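Long-range contact in CCHC-type domain-containing protein (Trypanosoma brucei brucei, PDB 7C45), which carries zinc-binding CCHC knuckles and probably acts as an RNase D-type 3'-5' exonuclease that trims guide RNA: residues 104-118 with 223-237. Sequence-based numbering, arbitrary orientation.
With nucleotides of chain B.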
loop_
_atom_site.group_PDB
_atom_site.type_symbol
_atom_site.label_atom_id
_atom_site.label_comp_id
_atom_site.label_asym_id
_atom_site.label_seq_id
_atom_site.Cartn_x
_atom_site.Cartn_y
_atom_site.Cartn_z
ATOM N N ARG A 104 -2.452 4.336 -7.374
ATOM C CA ARG A 104 -2.563 5.132 -8.596
ATOM C C ARG A 104 -2.503 4.263 -9.844
ATOM O O ARG A 104 -3.415 4.279 -10.678
ATOM C CB ARG A 104 -1.461 6.189 -8.625
ATOM C CG ARG A 104 -1.702 7.317 -7.623
ATOM C CD ARG A 104 -0.476 8.247 -7.565
ATOM N NE ARG A 104 0.694 7.488 -7.206
ATOM C CZ ARG A 104 1.930 7.968 -7.227
ATOM N NH1 ARG A 104 2.147 9.244 -7.554
ATOM N NH2 ARG A 104 2.937 7.166 -6.910
ATOM N N ARG A 105 -1.400 3.549 -10.012
ATOM C CA ARG A 105 -1.251 2.657 -11.163
ATOM C C ARG A 105 -2.291 1.537 -11.143
ATOM O O ARG A 105 -2.785 1.120 -12.201
ATOM C CB ARG A 105 0.159 2.062 -11.179
ATOM C CG ARG A 105 1.071 2.556 -12.250
ATOM C CD ARG A 105 1.191 4.041 -12.199
ATOM N NE ARG A 105 0.438 4.700 -13.266
ATOM C CZ ARG A 105 0.362 6.017 -13.363
ATOM N NH1 ARG A 105 -0.335 6.593 -14.335
ATOM N NH2 ARG A 105 1.004 6.765 -12.470
ATOM N N ASP A 106 -2.614 1.021 -9.958
ATOM C CA ASP A 106 -3.593 -0.062 -9.845
ATOM C C ASP A 106 -4.945 0.370 -10.369
ATOM O O ASP A 106 -5.586 -0.345 -11.150
ATOM C CB ASP A 106 -3.740 -0.502 -8.388
ATOM C CG ASP A 106 -2.525 -1.243 -7.878
ATOM O OD1 ASP A 106 -1.652 -1.584 -8.691
ATOM O OD2 ASP A 106 -2.477 -1.501 -6.662
ATOM N N VAL A 107 -5.394 1.548 -9.935
ATOM C CA VAL A 107 -6.708 2.042 -10.300
ATOM C C VAL A 107 -6.750 2.375 -11.783
ATOM O O VAL A 107 -7.752 2.109 -12.472
ATOM C CB VAL A 107 -7.032 3.246 -9.396
ATOM C CG1 VAL A 107 -7.954 4.220 -10.054
ATOM C CG2 VAL A 107 -7.553 2.728 -8.053
ATOM N N GLU A 108 -5.638 2.905 -12.313
ATOM C CA GLU A 108 -5.541 3.131 -13.741
ATOM C C GLU A 108 -5.695 1.828 -14.504
ATOM O O GLU A 108 -6.397 1.784 -15.509
ATOM C CB GLU A 108 -4.205 3.778 -14.086
ATOM C CG GLU A 108 -4.011 4.004 -15.574
ATOM C CD GLU A 108 -2.677 4.632 -15.852
ATOM O OE1 GLU A 108 -1.680 4.114 -15.327
ATOM O OE2 GLU A 108 -2.627 5.659 -16.558
ATOM N N ALA A 109 -5.058 0.757 -14.021
ATOM C CA ALA A 109 -5.154 -0.533 -14.706
ATOM C C ALA A 109 -6.535 -1.140 -14.548
ATOM O O ALA A 109 -7.055 -1.754 -15.490
ATOM C CB ALA A 109 -4.083 -1.499 -14.196
ATOM N N LEU A 110 -7.142 -1.002 -13.366
ATOM C CA LEU A 110 -8.502 -1.502 -13.196
ATOM C C LEU A 110 -9.448 -0.823 -14.177
ATOM O O LEU A 110 -10.303 -1.477 -14.773
ATOM C CB LEU A 110 -8.988 -1.290 -11.759
ATOM C CG LEU A 110 -8.297 -2.166 -10.711
ATOM C CD1 LEU A 110 -8.812 -1.815 -9.315
ATOM C CD2 LEU A 110 -8.514 -3.646 -10.999
ATOM N N SER A 111 -9.299 0.488 -14.365
ATOM C CA SER A 111 -10.225 1.215 -15.227
ATOM C C SER A 111 -9.936 0.939 -16.700
ATOM O O SER A 111 -10.848 0.616 -17.465
ATOM C CB SER A 111 -10.156 2.716 -14.931
ATOM O OG SER A 111 -10.999 3.441 -15.820
ATOM N N CYS A 112 -8.673 1.050 -17.104
ATOM C CA CYS A 112 -8.297 0.875 -18.506
ATOM C C CYS A 112 -8.503 -0.551 -18.972
ATOM O O CYS A 112 -9.045 -0.785 -20.059
ATOM C CB CYS A 112 -6.837 1.237 -18.709
ATOM S SG CYS A 112 -6.530 2.980 -18.672
ATOM N N GLN A 113 -8.018 -1.507 -18.192
ATOM C CA GLN A 113 -8.009 -2.898 -18.613
ATOM C C GLN A 113 -9.281 -3.636 -18.245
ATOM O O GLN A 113 -9.743 -4.473 -19.028
ATOM C CB GLN A 113 -6.797 -3.609 -18.024
ATOM C CG GLN A 113 -5.490 -3.049 -18.537
ATOM C CD GLN A 113 -4.316 -3.816 -18.018
ATOM O OE1 GLN A 113 -4.289 -5.054 -18.047
ATOM N NE2 GLN A 113 -3.341 -3.095 -17.508
ATOM N N LEU A 114 -9.891 -3.329 -17.097
ATOM C CA LEU A 114 -11.048 -4.088 -16.654
ATOM C C LEU A 114 -12.348 -3.318 -16.760
ATOM O O LEU A 114 -13.415 -3.935 -16.674
ATOM C CB LEU A 114 -10.855 -4.564 -15.198
ATOM C CG LEU A 114 -9.615 -5.422 -14.916
ATOM C CD1 LEU A 114 -9.611 -5.993 -13.508
ATOM C CD2 LEU A 114 -9.485 -6.531 -15.952
ATOM N N GLY A 115 -12.285 -2.000 -16.969
ATOM C CA GLY A 115 -13.475 -1.175 -16.996
ATOM C C GLY A 115 -14.156 -1.025 -15.657
ATOM O O GLY A 115 -15.363 -0.827 -15.600
ATOM N N VAL A 116 -13.404 -1.116 -14.570
ATOM C CA VAL A 116 -13.944 -1.053 -13.223
ATOM C C VAL A 116 -13.314 0.135 -12.509
ATOM O O VAL A 116 -12.118 0.395 -12.649
ATOM C CB VAL A 116 -13.696 -2.371 -12.462
ATOM C CG1 VAL A 116 -14.485 -3.514 -13.099
ATOM C CG2 VAL A 116 -12.243 -2.716 -12.474
ATOM N N LYS A 117 -14.139 0.863 -11.771
ATOM C CA LYS A 117 -13.710 1.974 -10.928
ATOM C C LYS A 117 -14.097 1.671 -9.486
ATOM O O LYS A 117 -15.299 1.708 -9.152
ATOM C CB LYS A 117 -14.359 3.268 -11.410
ATOM C CG LYS A 117 -14.038 4.491 -10.554
ATOM C CD LYS A 117 -14.665 5.725 -11.152
ATOM C CE LYS A 117 -14.358 6.942 -10.309
ATOM N NZ LYS A 117 -14.909 8.195 -10.900
ATOM N N PRO A 118 -13.143 1.365 -8.606
ATOM C CA PRO A 118 -13.495 0.996 -7.236
ATOM C C PRO A 118 -14.062 2.169 -6.460
ATOM O O PRO A 118 -13.777 3.335 -6.740
ATOM C CB PRO A 118 -12.156 0.538 -6.642
ATOM C CG PRO A 118 -11.148 1.341 -7.367
ATOM C CD PRO A 118 -11.684 1.527 -8.773
ATOM N N VAL A 223 -8.582 8.289 -6.972
ATOM C CA VAL A 223 -9.319 7.366 -7.838
ATOM C C VAL A 223 -10.023 8.138 -8.954
ATOM O O VAL A 223 -10.071 7.690 -10.097
ATOM C CB VAL A 223 -10.296 6.500 -7.017
ATOM C CG1 VAL A 223 -11.116 5.590 -7.939
ATOM C CG2 VAL A 223 -9.524 5.631 -6.026
ATOM N N GLU A 224 -10.565 9.320 -8.646
ATOM C CA GLU A 224 -11.167 10.136 -9.698
ATOM C C GLU A 224 -10.145 10.509 -10.758
ATOM O O GLU A 224 -10.461 10.579 -11.949
ATOM C CB GLU A 224 -11.771 11.402 -9.098
ATOM C CG GLU A 224 -13.043 11.175 -8.311
ATOM C CD GLU A 224 -14.177 10.688 -9.189
ATOM O OE1 GLU A 224 -14.523 11.393 -10.167
ATOM O OE2 GLU A 224 -14.708 9.594 -8.902
ATOM N N HIS A 225 -8.921 10.793 -10.337
ATOM C CA HIS A 225 -7.886 11.238 -11.263
ATOM C C HIS A 225 -7.398 10.089 -12.146
ATOM O O HIS A 225 -7.175 10.275 -13.349
ATOM C CB HIS A 225 -6.728 11.841 -10.470
ATOM C CG HIS A 225 -5.755 12.613 -11.302
ATOM N ND1 HIS A 225 -4.779 12.009 -12.067
ATOM C CD2 HIS A 225 -5.613 13.947 -11.490
ATOM C CE1 HIS A 225 -4.075 12.942 -12.683
ATOM N NE2 HIS A 225 -4.566 14.122 -12.358
ATOM N N TYR A 226 -7.258 8.886 -11.572
ATOM C CA TYR A 226 -6.557 7.792 -12.239
ATOM C C TYR A 226 -7.485 6.767 -12.868
ATOM O O TYR A 226 -7.032 5.983 -13.701
ATOM C CB TYR A 226 -5.588 7.110 -11.245
ATOM C CG TYR A 226 -4.334 7.927 -11.096
ATOM C CD1 TYR A 226 -4.267 8.942 -10.154
ATOM C CD2 TYR A 226 -3.258 7.757 -11.964
ATOM C CE1 TYR A 226 -3.125 9.741 -10.038
ATOM C CE2 TYR A 226 -2.108 8.551 -11.863
ATOM C CZ TYR A 226 -2.048 9.551 -10.902
ATOM O OH TYR A 226 -0.920 10.349 -10.799
ATOM N N ALA A 227 -8.765 6.768 -12.517
ATOM C CA ALA A 227 -9.735 5.818 -13.064
ATOM C C ALA A 227 -10.631 6.555 -14.056
ATOM O O ALA A 227 -11.780 6.870 -13.760
ATOM C CB ALA A 227 -10.553 5.174 -11.953
ATOM N N VAL A 228 -10.100 6.788 -15.257
ATOM C CA VAL A 228 -10.768 7.582 -16.288
ATOM C C VAL A 228 -10.946 6.809 -17.588
ATOM O O VAL A 228 -11.208 7.419 -18.629
ATOM C CB VAL A 228 -10.030 8.904 -16.565
ATOM C CG1 VAL A 228 -10.047 9.816 -15.333
ATOM C CG2 VAL A 228 -8.596 8.631 -17.041
ATOM N N GLY A 229 -10.773 5.496 -17.567
ATOM C CA GLY A 229 -11.072 4.710 -18.745
ATOM C C GLY A 229 -10.053 4.756 -19.857
ATOM O O GLY A 229 -10.314 4.209 -20.931
ATOM N N LYS A 230 -8.898 5.367 -19.624
ATOM C CA LYS A 230 -7.833 5.561 -20.586
ATOM C C LYS A 230 -6.578 5.900 -19.811
ATOM O O LYS A 230 -6.670 6.302 -18.649
ATOM C CB LYS A 230 -8.151 6.693 -21.583
ATOM C CG LYS A 230 -8.333 8.024 -20.856
ATOM C CD LYS A 230 -8.480 9.203 -21.815
ATOM C CE LYS A 230 -9.151 10.375 -21.118
ATOM N NZ LYS A 230 -9.180 11.568 -21.992
ATOM N N PRO A 231 -5.405 5.720 -20.379
ATOM C CA PRO A 231 -4.203 6.085 -19.631
ATOM C C PRO A 231 -4.235 7.556 -19.217
ATOM O O PRO A 231 -4.786 8.410 -19.910
ATOM C CB PRO A 231 -3.062 5.768 -20.597
ATOM C CG PRO A 231 -3.657 4.659 -21.468
ATOM C CD PRO A 231 -5.064 5.101 -21.673
ATOM N N VAL A 232 -3.732 7.809 -18.015
ATOM C CA VAL A 232 -3.673 9.162 -17.483
ATOM C C VAL A 232 -2.672 9.968 -18.285
ATOM O O VAL A 232 -1.543 9.517 -18.516
ATOM C CB VAL A 232 -3.297 9.130 -15.997
ATOM C CG1 VAL A 232 -3.001 10.503 -15.504
ATOM C CG2 VAL A 232 -4.443 8.528 -15.200
ATOM N N ILE A 233 -3.073 11.181 -18.675
ATOM C CA ILE A 233 -2.193 12.069 -19.426
ATOM C C ILE A 233 -1.236 12.780 -18.485
ATOM O O ILE A 233 -0.014 12.653 -18.595
ATOM C CB ILE A 233 -3.031 13.075 -20.239
ATOM C CG1 ILE A 233 -3.811 12.363 -21.342
ATOM C CG2 ILE A 233 -2.150 14.171 -20.849
ATOM C CD1 ILE A 233 -2.928 11.781 -22.412
ATOM N N THR A 234 -1.786 13.511 -17.526
ATOM C CA THR A 234 -1.034 14.370 -16.624
ATOM C C THR A 234 -1.133 13.776 -15.232
ATOM O O THR A 234 -2.237 13.559 -14.737
ATOM C CB THR A 234 -1.611 15.782 -16.647
ATOM O OG1 THR A 234 -1.452 16.319 -17.954
ATOM C CG2 THR A 234 -0.933 16.687 -15.633
ATOM N N GLU A 235 0.008 13.492 -14.620
ATOM C CA GLU A 235 0.006 12.920 -13.282
ATOM C C GLU A 235 -0.531 13.908 -12.246
ATOM O O GLU A 235 -0.412 15.122 -12.392
ATOM C CB GLU A 235 1.418 12.500 -12.901
ATOM C CG GLU A 235 1.934 11.330 -13.712
ATOM C CD GLU A 235 1.133 10.059 -13.464
ATOM O OE1 GLU A 235 1.098 9.595 -12.310
ATOM O OE2 GLU A 235 0.575 9.503 -14.425
ATOM N N ALA A 236 -1.097 13.368 -11.165
ATOM C CA ALA A 236 -1.612 14.235 -10.111
ATOM C C ALA A 236 -0.504 14.734 -9.203
ATOM O O ALA A 236 -0.659 15.772 -8.555
ATOM C CB ALA A 236 -2.660 13.491 -9.275
ATOM N N ASP A 237 0.597 13.999 -9.131
ATOM C CA ASP A 237 1.723 14.339 -8.284
ATOM C C ASP A 237 2.885 14.813 -9.145
ATOM O O ASP A 237 3.105 14.293 -10.240
ATOM C CB ASP A 237 2.126 13.130 -7.436
ATOM C CG ASP A 237 0.971 12.620 -6.569
ATOM O OD1 ASP A 237 0.239 13.451 -5.975
ATOM O OD2 ASP A 237 0.812 11.393 -6.500
ATOM P P U B 8 11.050 4.778 -3.637
ATOM O OP1 U B 8 11.757 5.261 -4.843
ATOM O OP2 U B 8 11.364 5.423 -2.338
ATOM O "O5'" U B 8 9.507 4.836 -3.982
ATOM C "C5'" U B 8 8.543 5.094 -2.981
ATOM C "C4'" U B 8 7.161 5.011 -3.556
ATOM O "O4'" U B 8 7.017 5.983 -4.618
ATOM C "C3'" U B 8 6.773 3.694 -4.205
ATOM O "O3'" U B 8 6.370 2.738 -3.248
ATOM C "C2'" U B 8 5.657 4.113 -5.150
ATOM O "O2'" U B 8 4.442 4.323 -4.434
ATOM C "C1'" U B 8 6.164 5.479 -5.615
ATOM N N1 U B 8 6.955 5.413 -6.867
ATOM C C2 U B 8 6.264 5.365 -8.049
ATOM O O2 U B 8 5.051 5.320 -8.084
ATOM N N3 U B 8 7.057 5.336 -9.178
ATOM C C4 U B 8 8.442 5.389 -9.183
ATOM O O4 U B 8 9.055 5.370 -10.254
ATOM C C5 U B 8 9.072 5.469 -7.903
ATOM C C6 U B 8 8.317 5.484 -6.804
ATOM P P U B 9 6.560 1.168 -3.533
ATOM O OP1 U B 9 6.093 0.476 -2.305
ATOM O OP2 U B 9 7.952 0.989 -4.004
ATOM O "O5'" U B 9 5.591 0.903 -4.766
ATOM C "C5'" U B 9 4.213 0.595 -4.589
ATOM C "C4'" U B 9 3.451 0.451 -5.895
ATOM O "O4'" U B 9 3.658 1.589 -6.762
ATOM C "C3'" U B 9 3.783 -0.738 -6.781
ATOM O "O3'" U B 9 3.213 -1.938 -6.316
ATOM C "C2'" U B 9 3.256 -0.300 -8.140
ATOM O "O2'" U B 9 1.844 -0.449 -8.233
ATOM C "C1'" U B 9 3.577 1.190 -8.112
ATOM N N1 U B 9 4.863 1.483 -8.769
ATOM C C2 U B 9 4.909 1.466 -10.164
ATOM O O2 U B 9 3.956 1.224 -10.876
ATOM N N3 U B 9 6.131 1.743 -10.715
ATOM C C4 U B 9 7.294 2.027 -10.031
ATOM O O4 U B 9 8.319 2.254 -10.672
ATOM C C5 U B 9 7.168 2.020 -8.600
ATOM C C6 U B 9 5.986 1.755 -8.026
HETATM O O HOH W 1 -12.796 9.311 -12.700
#
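Tyr226, at the end of helix 212-226, fits as a knob among Arg104, Arg105, Val107 and Glu108 of helix 104-114. Arg104 CB lies 3.9 Å from the Tyr226 ring centroid and 3° off its normal, a CH-pi contact over one face. At the ring edge stands Arg105 NH1, its guanidinium turned 87° to the ring. Bends at chi2 and chi3 bring that guanidinium back across the helix, where NE and NH1 grip Glu108 side-on, both on OE1, while NH1 and NH2 meet Glu235 end-on, one oxygen each. The NH2 bond to Glu235 OE1 is 2.8 Å and nearly straight; Tyr226 OH reaches this oxygen from the opposite carboxylate face. Extended from CB, Glu108 places OE2 2.8 Å from Val232 N, with Gln53 a further donor. Tight packing continues at the tyrosine's backbone end, where Val107 CG1 presses to 3.4 Å of Ala227 CB.

Toward solvent the contact thins. Ser111 OG accepts from Gly229 N at 2.7 Å, bent to 132°, and outstretched Lys117 pairs with exposed Glu224 in a salt bridge modelled too short to trust; a water links Lys117 NZ to Glu224 O and Ala227 O.

Arg104 NH1 forms a salt bridge to Asp237 OD2 at 2.7 Å, though its hydrogen bond is weak; Arg141, Tyr222 and Asn244 also hold this acid. Arg104 NH2 lies 3.0 Å from O2 of U8 of chain B. The largely buried Arg105-Glu108-Glu235 network ties the segment after helix 212-226 to the helix bearing Asp106, a manganese ligand in another structure, and probably steadies Arg105 beside U9, while Asp237 and Asp102 help place Arg104 beside U8.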